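Local structure of glucose 1-dehydrogenase (Haloferax mediterranei, 2B5W) at residues F169-S174 against K197-L202; S175-G180 against Y203-R208; Y240-F245 against L263-V268. The protein catalyses the zinc-dependent oxidation of D-glucose and several other aldoses, passing the electrons to NADP+ or, less readily, to NAD+. The protein carries 1 engineered substitution. All blocks are in the same frame, centred on the assembly; numbering follows the deposited sequence. Where two conformers were deposited one is given.

Contact 1: residues F169-S174 against K197-L202; sequences FDWDPS and KGYENL. With K (potassium ion), chain E.
Ser174 O takes two backbone N-H groups at once, from Glu200 N at 2.8 Å and Asn201 N at 3.1 Å, and this grip joins the loop before strand 175-179 to the start of strand 201-206, its parallel neighbour in the NADP-binding Rossmann fold. The two come from different directions: Asn201 N almost straight on to the carbonyl, Glu200 N tilted 18° from its plane. Tyr199, just before them, can be followed outward. Its CB rests near Ser174 O; CD1 then reaches Ser174 C, which sits at the edge of the ring and near its plane. Further on, CE1 meets Pro173 CB at 3.7 Å. At the tip, OH passes Trp171 CH2 and makes its hydrogen bond to Tyr163 OH, on helix 149-164. With CG beside the backbone N (chi1 -62°), the ring runs back along Pro173 towards Trp171. Where the two loops spread, a potassium ion bridges them. Asp172 OD1 and Pro173 O bind it from one loop, Lys197 O and Gly198 O from the other, so four oxygens are pulled together round one positive charge. Pro173 O, the nearest of the four, is 2.6 Å from the ion. The proline ring is wedged between side chains: its CG lies 3.7 Å above one face of the Trp171 indole, offset toward the rim, and also touches Lys197 CD. Lys197, bent at chi2, crosses Trp171 at about a right angle and sets its CE 3.9 Å from Trp171 CZ3.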
loop_
_atom_site.group_PDB
_atom_site.type_symbol
_atom_site.label_atom_id
_atom_site.label_comp_id
_atom_site.label_asym_id
_atom_site.label_seq_id
_atom_site.Cartn_x
_atom_site.Cartn_y
_atom_site.Cartn_z
ATOM N N PHE A 169 -8.881 -4.732 8.013
ATOM C CA PHE A 169 -9.302 -4.266 9.344
ATOM C C PHE A 169 -10.532 -3.352 9.207
ATOM O O PHE A 169 -10.996 -3.057 8.119
ATOM C CB PHE A 169 -8.130 -3.647 10.106
ATOM C CG PHE A 169 -7.686 -2.314 9.587
ATOM C CD1 PHE A 169 -6.918 -2.235 8.426
ATOM C CD2 PHE A 169 -8.009 -1.132 10.272
ATOM C CE1 PHE A 169 -6.493 -0.986 7.931
ATOM C CE2 PHE A 169 -7.575 0.086 9.804
ATOM C CZ PHE A 169 -6.841 0.179 8.632
ATOM N N ASP A 170 -11.080 -2.936 10.344
ATOM C CA ASP A 170 -12.225 -2.033 10.371
ATOM C C ASP A 170 -11.694 -0.599 10.302
ATOM O O ASP A 170 -11.272 -0.023 11.312
ATOM C CB ASP A 170 -13.082 -2.267 11.625
ATOM C CG ASP A 170 -14.364 -1.432 11.636
ATOM O OD1 ASP A 170 -14.692 -0.827 10.582
ATOM O OD2 ASP A 170 -15.101 -1.330 12.641
ATOM N N TRP A 171 -11.664 -0.051 9.091
ATOM C CA TRP A 171 -11.151 1.282 8.865
ATOM C C TRP A 171 -12.378 2.177 8.647
ATOM O O TRP A 171 -13.222 1.916 7.781
ATOM C CB TRP A 171 -10.272 1.297 7.619
ATOM C CG TRP A 171 -9.531 2.580 7.321
ATOM C CD1 TRP A 171 -8.670 3.274 8.147
ATOM C CD2 TRP A 171 -9.555 3.300 6.088
ATOM N NE1 TRP A 171 -8.182 4.381 7.504
ATOM C CE2 TRP A 171 -8.693 4.412 6.225
ATOM C CE3 TRP A 171 -10.228 3.119 4.870
ATOM C CZ2 TRP A 171 -8.505 5.332 5.219
ATOM C CZ3 TRP A 171 -10.026 4.011 3.890
ATOM C CH2 TRP A 171 -9.160 5.101 4.059
ATOM N N ASP A 172 -12.466 3.220 9.439
ATOM C CA ASP A 172 -13.593 4.161 9.328
ATOM C C ASP A 172 -12.994 5.580 9.416
ATOM O O ASP A 172 -12.911 6.187 10.502
ATOM C CB ASP A 172 -14.605 3.903 10.423
ATOM C CG ASP A 172 -15.751 4.884 10.404
ATOM O OD1 ASP A 172 -15.993 5.557 9.357
ATOM O OD2 ASP A 172 -16.463 5.044 11.417
ATOM N N PRO A 173 -12.552 6.089 8.281
ATOM C CA PRO A 173 -11.827 7.356 8.246
ATOM C C PRO A 173 -12.727 8.569 8.387
ATOM O O PRO A 173 -13.918 8.522 8.032
ATOM C CB PRO A 173 -11.206 7.353 6.854
ATOM C CG PRO A 173 -12.143 6.522 6.017
ATOM C CD PRO A 173 -12.663 5.498 6.933
ATOM N N SER A 174 -12.148 9.637 8.899
ATOM C CA SER A 174 -12.865 10.916 9.048
ATOM C C SER A 174 -12.255 12.078 8.311
ATOM O O SER A 174 -12.986 13.010 7.973
ATOM C CB SER A 174 -12.985 11.281 10.529
ATOM O OG SER A 174 -13.741 10.295 11.176
ATOM N N LYS A 197 -17.554 6.497 2.397
ATOM C CA LYS A 197 -16.776 6.444 3.631
ATOM C C LYS A 197 -17.216 7.491 4.673
ATOM O O LYS A 197 -16.876 7.369 5.869
ATOM C CB LYS A 197 -15.279 6.652 3.371
ATOM C CG LYS A 197 -14.580 5.547 2.578
ATOM C CD LYS A 197 -14.222 4.377 3.413
ATOM C CE LYS A 197 -13.657 3.228 2.590
ATOM N NZ LYS A 197 -14.712 2.534 1.800
ATOM N N GLY A 198 -17.872 8.558 4.237
ATOM C CA GLY A 198 -18.386 9.554 5.168
ATOM C C GLY A 198 -17.325 10.378 5.848
ATOM O O GLY A 198 -17.269 10.502 7.088
ATOM N N TYR A 199 -16.453 10.953 5.053
ATOM C CA TYR A 199 -15.447 11.888 5.565
ATOM C C TYR A 199 -16.125 13.133 6.127
ATOM O O TYR A 199 -17.152 13.581 5.607
ATOM C CB TYR A 199 -14.518 12.349 4.480
ATOM C CG TYR A 199 -13.732 11.227 3.873
ATOM C CD1 TYR A 199 -12.619 10.716 4.536
ATOM C CD2 TYR A 199 -14.048 10.717 2.619
ATOM C CE1 TYR A 199 -11.864 9.669 3.987
ATOM C CE2 TYR A 199 -13.283 9.663 2.067
ATOM C CZ TYR A 199 -12.195 9.158 2.766
ATOM O OH TYR A 199 -11.405 8.116 2.247
ATOM N N GLU A 200 -15.567 13.611 7.221
ATOM C CA GLU A 200 -16.099 14.758 7.965
ATOM C C GLU A 200 -15.305 16.022 7.685
ATOM O O GLU A 200 -15.883 17.112 7.645
ATOM C CB GLU A 200 -16.070 14.432 9.468
ATOM C CG GLU A 200 -16.923 13.218 9.839
ATOM C CD GLU A 200 -16.839 12.859 11.308
ATOM O OE1 GLU A 200 -16.208 13.610 12.087
ATOM O OE2 GLU A 200 -17.419 11.819 11.686
ATOM N N ASN A 201 -13.999 15.899 7.512
ATOM C CA ASN A 201 -13.086 17.040 7.385
ATOM C C ASN A 201 -12.222 16.879 6.146
ATOM O O ASN A 201 -11.508 15.880 5.995
ATOM C CB ASN A 201 -12.208 17.181 8.614
ATOM C CG ASN A 201 -13.009 17.361 9.860
ATOM O OD1 ASN A 201 -12.984 16.520 10.764
ATOM N ND2 ASN A 201 -13.770 18.412 9.901
ATOM N N LEU A 202 -12.352 17.826 5.229
ATOM C CA LEU A 202 -11.640 17.817 3.963
ATOM C C LEU A 202 -10.624 18.967 3.830
ATOM O O LEU A 202 -10.864 20.096 4.269
ATOM C CB LEU A 202 -12.643 17.876 2.802
ATOM C CG LEU A 202 -13.707 16.800 2.752
ATOM C CD1 LEU A 202 -14.750 17.188 1.676
ATOM C CD2 LEU A 202 -13.112 15.446 2.548
HETATM K K K E . -16.500 8.088 8.447
#

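Contact 2: residues S175-G180 against Y203-R208. With NAP (NADP nicotinamide-adenine-dinucleotide phosphate), chain I.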
loop_
_atom_site.group_PDB
_atom_site.type_symbol
_atom_site.label_atom_id
_atom_site.label_comp_id
_atom_site.label_asym_id
_atom_site.label_seq_id
_atom_site.Cartn_x
_atom_site.Cartn_y
_atom_site.Cartn_z
ATOM N N SER A 175 -10.945 12.077 8.085
ATOM C CA SER A 175 -10.267 13.175 7.409
ATOM C C SER A 175 -9.682 12.733 6.088
ATOM O O SER A 175 -9.119 11.636 5.979
ATOM C CB SER A 175 -9.179 13.817 8.295
ATOM O OG SER A 175 -8.260 12.836 8.783
ATOM N N ALA A 176 -9.750 13.617 5.090
ATOM C CA ALA A 176 -9.131 13.378 3.793
ATOM C C ALA A 176 -8.468 14.621 3.249
ATOM O O ALA A 176 -8.984 15.725 3.462
ATOM C CB ALA A 176 -10.209 12.874 2.822
ATOM N N PHE A 177 -7.356 14.457 2.540
ATOM C CA PHE A 177 -6.475 15.548 2.124
ATOM C C PHE A 177 -6.065 15.231 0.683
ATOM O O PHE A 177 -5.370 14.232 0.392
ATOM C CB PHE A 177 -5.269 15.551 3.063
ATOM C CG PHE A 177 -4.259 16.671 2.875
ATOM C CD1 PHE A 177 -4.600 17.867 2.277
ATOM C CD2 PHE A 177 -2.977 16.550 3.432
ATOM C CE1 PHE A 177 -3.697 18.927 2.200
ATOM C CE2 PHE A 177 -2.056 17.579 3.324
ATOM C CZ PHE A 177 -2.429 18.798 2.724
ATOM N N VAL A 178 -6.483 16.084 -0.223
ATOM C CA VAL A 178 -6.123 15.961 -1.614
ATOM C C VAL A 178 -4.946 16.896 -1.827
ATOM O O VAL A 178 -5.004 18.068 -1.479
ATOM C CB VAL A 178 -7.289 16.407 -2.529
ATOM C CG1 VAL A 178 -6.856 16.456 -3.980
ATOM C CG2 VAL A 178 -8.515 15.520 -2.335
ATOM N N LEU A 179 -3.868 16.385 -2.382
ATOM C CA LEU A 179 -2.724 17.216 -2.711
ATOM C C LEU A 179 -2.821 17.624 -4.179
ATOM O O LEU A 179 -2.764 16.783 -5.087
ATOM C CB LEU A 179 -1.403 16.481 -2.470
ATOM C CG LEU A 179 -1.273 15.726 -1.175
ATOM C CD1 LEU A 179 0.077 15.008 -1.125
ATOM C CD2 LEU A 179 -1.525 16.531 0.062
ATOM N N GLY A 180 -2.973 18.918 -4.449
ATOM C CA GLY A 180 -3.138 19.368 -5.809
ATOM C C GLY A 180 -4.482 19.972 -6.093
ATOM O O GLY A 180 -5.537 19.432 -5.692
ATOM N N TYR A 203 -9.541 18.683 3.125
ATOM C CA TYR A 203 -8.398 19.592 2.981
ATOM C C TYR A 203 -7.869 19.471 1.567
ATOM O O TYR A 203 -7.924 18.392 0.986
ATOM C CB TYR A 203 -7.342 19.197 3.991
ATOM C CG TYR A 203 -7.804 19.275 5.428
ATOM C CD1 TYR A 203 -8.442 18.212 6.027
ATOM C CD2 TYR A 203 -7.531 20.404 6.216
ATOM C CE1 TYR A 203 -8.867 18.238 7.340
ATOM C CE2 TYR A 203 -7.945 20.435 7.537
ATOM C CZ TYR A 203 -8.623 19.364 8.091
ATOM O OH TYR A 203 -9.044 19.381 9.400
ATOM N N CYS A 204 -7.364 20.549 0.989
ATOM C CA CYS A 204 -6.783 20.492 -0.350
ATOM C C CYS A 204 -5.551 21.404 -0.426
ATOM O O CYS A 204 -5.615 22.548 -0.021
ATOM C CB CYS A 204 -7.785 20.828 -1.431
ATOM S SG CYS A 204 -7.189 20.772 -3.100
ATOM N N LEU A 205 -4.451 20.850 -0.906
ATOM C CA LEU A 205 -3.162 21.548 -1.001
ATOM C C LEU A 205 -2.997 22.237 -2.339
ATOM O O LEU A 205 -3.159 21.633 -3.401
ATOM C CB LEU A 205 -2.020 20.542 -0.846
ATOM C CG LEU A 205 -0.615 21.131 -0.617
ATOM C CD1 LEU A 205 -0.429 21.440 0.847
ATOM C CD2 LEU A 205 0.456 20.151 -1.134
ATOM N N GLY A 206 -2.573 23.503 -2.297
ATOM C CA GLY A 206 -2.220 24.266 -3.479
ATOM C C GLY A 206 -1.106 25.253 -3.115
ATOM O O GLY A 206 -0.606 25.200 -2.000
ATOM N N ARG A 207 -0.810 26.166 -4.022
ATOM C CA ARG A 207 0.237 27.164 -3.804
ATOM C C ARG A 207 -0.121 28.470 -4.529
ATOM O O ARG A 207 0.725 29.092 -5.166
ATOM C CB ARG A 207 1.606 26.613 -4.196
ATOM C CG ARG A 207 1.771 26.149 -5.577
ATOM C CD ARG A 207 3.136 25.527 -5.844
ATOM N NE ARG A 207 3.219 25.059 -7.203
ATOM C CZ ARG A 207 4.261 24.403 -7.707
ATOM N NH1 ARG A 207 5.304 24.120 -6.932
ATOM N NH2 ARG A 207 4.245 24.012 -8.978
ATOM N N ARG A 208 -1.388 28.830 -4.415
ATOM C CA ARG A 208 -1.962 30.028 -5.039
ATOM C C ARG A 208 -2.188 31.148 -4.058
ATOM O O ARG A 208 -2.531 30.936 -2.878
ATOM C CB ARG A 208 -3.316 29.714 -5.667
ATOM C CG ARG A 208 -3.275 28.649 -6.737
ATOM C CD ARG A 208 -2.512 29.029 -7.955
ATOM N NE ARG A 208 -2.387 27.934 -8.923
ATOM C CZ ARG A 208 -3.353 27.549 -9.740
ATOM N NH1 ARG A 208 -4.517 28.166 -9.764
ATOM N NH2 ARG A 208 -3.136 26.533 -10.589
HETATM P PA NAP I . -2.307 19.750 -13.124
HETATM O O1A NAP I . -0.988 20.089 -13.632
HETATM O O2A NAP I . -3.439 20.541 -13.795
HETATM O O5B NAP I . -2.410 20.014 -11.573
HETATM C C5B NAP I . -1.361 19.823 -10.663
HETATM C C4B NAP I . -1.635 20.886 -9.622
HETATM O O4B NAP I . -0.783 20.641 -8.526
HETATM C C3B NAP I . -1.373 22.321 -10.120
HETATM O O3B NAP I . -2.515 23.156 -10.018
HETATM C C2B NAP I . -0.227 22.807 -9.231
HETATM O O2B NAP I . -0.345 24.149 -8.786
HETATM C C1B NAP I . -0.311 21.879 -8.042
HETATM N N9A NAP I . 0.989 21.685 -7.430
HETATM C C8A NAP I . 2.119 21.184 -8.032
HETATM N N7A NAP I . 3.113 21.172 -7.124
HETATM C C5A NAP I . 2.634 21.710 -5.953
HETATM C C6A NAP I . 3.188 21.960 -4.693
HETATM N N6A NAP I . 4.488 21.735 -4.413
HETATM N N1A NAP I . 2.403 22.511 -3.707
HETATM C C2A NAP I . 1.072 22.794 -3.930
HETATM N N3A NAP I . 0.509 22.557 -5.172
HETATM C C4A NAP I . 1.272 22.012 -6.151
HETATM O O3 NAP I . -2.674 18.236 -13.457
HETATM P PN NAP I . -4.046 17.397 -13.273
HETATM O O1N NAP I . -4.808 17.820 -12.064
HETATM O O2N NAP I . -4.769 17.201 -14.570
HETATM O O5D NAP I . -3.144 16.129 -12.907
HETATM C C5D NAP I . -2.572 15.998 -11.620
HETATM C C4D NAP I . -1.481 14.928 -11.621
HETATM O O4D NAP I . -2.101 13.667 -11.887
HETATM C C3D NAP I . -0.415 15.127 -12.702
HETATM O O3D NAP I . 0.872 14.828 -12.202
HETATM C C2D NAP I . -0.844 14.144 -13.786
HETATM O O2D NAP I . 0.174 13.738 -14.663
HETATM C C1D NAP I . -1.401 13.002 -12.938
HETATM N N1N NAP I . -2.415 12.152 -13.575
HETATM C C2N NAP I . -2.241 10.816 -13.384
HETATM C C3N NAP I . -3.178 9.942 -13.856
HETATM C C7N NAP I . -2.998 8.510 -13.442
HETATM O O7N NAP I . -3.866 7.662 -14.124
HETATM N N7N NAP I . -2.067 8.178 -12.506
HETATM C C4N NAP I . -4.301 10.374 -14.574
HETATM C C5N NAP I . -4.470 11.741 -14.751
HETATM C C6N NAP I . -3.529 12.635 -14.220
HETATM P P2B NAP I . 0.306 25.411 -9.636
HETATM O O1X NAP I . -0.356 25.601 -10.901
HETATM O O2X NAP I . 0.126 26.591 -8.659
HETATM O O3X NAP I . 1.797 25.139 -9.858
#
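Strands 175-179 and 201-206 close the first beta-alpha-beta unit of the coenzyme domain, Phe177 lying beside Tyr203, Val178 beside Cys204 and Leu179 beside Leu205 in parallel register. Val178 N bonds to Tyr203 O, Leu205 N to Val178 O and Gly180 N to Leu205 O; the bond from Tyr203 N to Ala176 O is weak, bent to 131°. On the face that carries Phe177, the phenyl ring swings across to the partner strand, because CG is anti to the backbone N (chi1 -176°). CD1 comes 3.5 Å from Tyr203 CB, CZ touches Leu205 CD1, and Leu179 CD2 sits over the centre of one ring face. On the other face Cys204 SG approaches Gly180 O, a buried oxygen with no hydrogen-bonding partner in the model. Gly180 is the first glycine of a GxGxxG sequence, consistent with the dinucleotide-binding turn of a Rossmann fold, and past it the strand ends meet NADP. Leu205 CD2 packs on adenine C2A, while Arg207, extended from CG to NE, turns one guanidinium face to adenine N7A, which lies 3.4 Å from the guanidinium plane, over its centre. Edge-on, its NE and NH2 both grip phosphate oxygen O3X, NH2 at 2.8 Å. With a leucine at Arg207, both donors to O3X would be gone, and the adenine would probably lose the flat cation over its ring and be freer to shift. Arg208 comes to the same 2'-phosphate with its edge, NE to O2X at 2.9 Å and NH2 to O1X at 2.9 Å, and its NH1 forms a salt bridge with Asp212.

Contact 3: residues Y240-F245 against L263-V268; sequences YEQMDF and LAPNGV. With K (potassium ion), chain G.
Met243 O receives Ala264 N at 2.8 Å, and two carbons of Leu263 press against the same oxygen: CA at 3.2 Å and CD2 at 3.4 Å. The amide does not come in along a lone pair; it stands 62° out of the carbonyl plane. Leu263 is the first residue to leave helical geometry after helix 253-262. A second bond, longer, runs from Val268 N to Asp244 O at 3.3 Å. Between the two donors the chain makes a type II beta turn from Ala264 to Gly267, closed by Gly267 N on Ala264 O. With no CB on Gly267, Asp244 O can settle 3.1 Å from its CA. The side chains fill in round this frame. Gln242 lays its CB on Ala264 and, extended beyond CG, brings its amide across Pro265, Gln242 NE2 being 3.5 Å from Pro265 CD. Asp244 OD1 meets the methyl of Ala264, its other oxygen being taken by Ser174 N. Phe245 lies side by side with Val268, Phe245 CD1 being 3.8 Å from Val268 CG1. At the start of 240-245, Tyr240 O binds a potassium ion together with Pro237 O and Asp238 O. From the turn, Asn266 ND2 bonds to Met106 O of the second subunit. The contact thus begins the parallel pairing of strands 243-248 and 267-271, with helix 253-262 as the crossover between them; Phe245 and Val268 pack on helix 149-164, and strand 175-179 flanks 243-248 on its other edge.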
loop_
_atom_site.group_PDB
_atom_site.type_symbol
_atom_site.label_atom_id
_atom_site.label_comp_id
_atom_site.label_asym_id
_atom_site.label_seq_id
_atom_site.Cartn_x
_atom_site.Cartn_y
_atom_site.Cartn_z
ATOM N N TYR A 240 -3.119 21.450 11.330
ATOM C CA TYR A 240 -4.486 21.026 11.129
ATOM C C TYR A 240 -4.749 19.746 11.921
ATOM O O TYR A 240 -4.943 19.810 13.139
ATOM C CB TYR A 240 -4.772 20.888 9.607
ATOM C CG TYR A 240 -4.625 22.217 8.904
ATOM C CD1 TYR A 240 -5.576 23.223 9.094
ATOM C CD2 TYR A 240 -3.542 22.494 8.114
ATOM C CE1 TYR A 240 -5.429 24.450 8.507
ATOM C CE2 TYR A 240 -3.381 23.730 7.521
ATOM C CZ TYR A 240 -4.337 24.702 7.728
ATOM O OH TYR A 240 -4.133 25.909 7.115
ATOM N N GLU A 241 -4.733 18.589 11.240
ATOM C CA GLU A 241 -4.861 17.284 11.885
ATOM C C GLU A 241 -4.215 16.210 11.007
ATOM O O GLU A 241 -3.886 16.453 9.850
ATOM C CB GLU A 241 -6.328 16.914 12.103
ATOM C CG GLU A 241 -7.148 16.802 10.820
ATOM C CD GLU A 241 -8.604 16.466 11.060
ATOM O OE1 GLU A 241 -8.933 15.518 11.807
ATOM O OE2 GLU A 241 -9.477 17.184 10.513
ATOM N N GLN A 242 -4.014 15.032 11.572
ATOM C CA GLN A 242 -3.545 13.902 10.771
ATOM C C GLN A 242 -4.660 13.469 9.842
ATOM O O GLN A 242 -5.834 13.515 10.202
ATOM C CB GLN A 242 -3.190 12.724 11.668
ATOM C CG GLN A 242 -2.297 13.053 12.842
ATOM C CD GLN A 242 -2.122 11.838 13.717
ATOM O OE1 GLN A 242 -2.937 11.547 14.592
ATOM N NE2 GLN A 242 -1.116 11.090 13.419
ATOM N N MET A 243 -4.270 12.963 8.681
ATOM C CA MET A 243 -5.218 12.727 7.592
ATOM C C MET A 243 -5.366 11.219 7.401
ATOM O O MET A 243 -4.379 10.504 7.131
ATOM C CB MET A 243 -4.717 13.392 6.321
ATOM C CG MET A 243 -4.470 14.905 6.430
ATOM S SD MET A 243 -5.988 15.713 6.791
ATOM C CE MET A 243 -5.380 17.429 7.122
ATOM N N ASP A 244 -6.574 10.698 7.555
ATOM C CA ASP A 244 -6.816 9.274 7.346
ATOM C C ASP A 244 -6.575 8.831 5.920
ATOM O O ASP A 244 -6.117 7.688 5.691
ATOM C CB ASP A 244 -8.212 8.906 7.741
ATOM C CG ASP A 244 -8.477 9.141 9.188
ATOM O OD1 ASP A 244 -7.721 8.589 10.024
ATOM O OD2 ASP A 244 -9.422 9.858 9.583
ATOM N N PHE A 245 -6.879 9.700 4.967
ATOM C CA PHE A 245 -6.741 9.380 3.556
ATOM C C PHE A 245 -6.061 10.552 2.877
ATOM O O PHE A 245 -6.469 11.703 3.085
ATOM C CB PHE A 245 -8.086 9.120 2.878
ATOM C CG PHE A 245 -7.941 8.777 1.441
ATOM C CD1 PHE A 245 -7.138 7.706 1.056
ATOM C CD2 PHE A 245 -8.522 9.532 0.439
ATOM C CE1 PHE A 245 -6.967 7.410 -0.249
ATOM C CE2 PHE A 245 -8.345 9.213 -0.865
ATOM C CZ PHE A 245 -7.537 8.153 -1.201
ATOM N N LEU A 263 -0.141 11.258 7.308
ATOM C CA LEU A 263 -1.184 10.268 7.520
ATOM C C LEU A 263 -1.434 10.017 8.982
ATOM O O LEU A 263 -0.488 9.946 9.788
ATOM C CB LEU A 263 -0.807 8.925 6.851
ATOM C CG LEU A 263 -0.895 8.799 5.338
ATOM C CD1 LEU A 263 -0.329 7.470 4.905
ATOM C CD2 LEU A 263 -2.348 8.948 4.874
ATOM N N ALA A 264 -2.705 9.797 9.303
ATOM C CA ALA A 264 -3.124 9.265 10.599
ATOM C C ALA A 264 -2.675 7.800 10.662
ATOM O O ALA A 264 -2.479 7.169 9.610
ATOM C CB ALA A 264 -4.633 9.347 10.786
ATOM N N PRO A 265 -2.489 7.264 11.866
ATOM C CA PRO A 265 -2.225 5.830 11.985
ATOM C C PRO A 265 -3.266 5.026 11.205
ATOM O O PRO A 265 -4.466 5.376 11.208
ATOM C CB PRO A 265 -2.347 5.576 13.480
ATOM C CG PRO A 265 -1.867 6.873 14.058
ATOM C CD PRO A 265 -2.534 7.911 13.192
ATOM N N ASN A 266 -2.791 3.996 10.505
ATOM C CA ASN A 266 -3.640 3.081 9.753
ATOM C C ASN A 266 -4.168 3.697 8.455
ATOM O O ASN A 266 -4.949 3.069 7.775
ATOM C CB ASN A 266 -4.789 2.515 10.597
ATOM C CG ASN A 266 -4.324 2.027 11.939
ATOM O OD1 ASN A 266 -3.205 1.519 12.060
ATOM N ND2 ASN A 266 -5.152 2.201 12.958
ATOM N N GLY A 267 -3.709 4.885 8.118
ATOM C CA GLY A 267 -4.167 5.565 6.900
ATOM C C GLY A 267 -3.491 5.040 5.632
ATOM O O GLY A 267 -2.528 4.260 5.659
ATOM N N VAL A 268 -3.979 5.503 4.498
ATOM C CA VAL A 268 -3.399 5.203 3.217
ATOM C C VAL A 268 -3.290 6.455 2.347
ATOM O O VAL A 268 -4.180 7.301 2.352
ATOM C CB VAL A 268 -4.160 4.086 2.493
ATOM C CG1 VAL A 268 -5.652 4.395 2.327
ATOM C CG2 VAL A 268 -3.532 3.756 1.136
HETATM K K K G . -3.258 19.613 15.231
#

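How the contacts relate
All three contacts belong to one six-stranded parallel sheet. Contact 2 is the most deeply buried, all its touching residues lying inside the protein, and it ends at the coenzyme; contact 1 lies at the entrance to the same two strands, partly open to solvent. Contact 3 begins the pairing of 243-248 with 267-271, the pair 175-179/243-248 lying between it and contact 2. Regular strand bonding and apolar rings give way at the loops to backbone carbonyls, joined in contact 1 by a carboxylate oxygen, round potassium ions, while guanidinium groups serve the phosphate in contact 2. Contacts 1 and 3 both touch the second subunit. Tyr203 OH with Glu241 OE2 ties contact 2 to contact 3; Asn201 O with Ala176 N joins contacts 1 and 2.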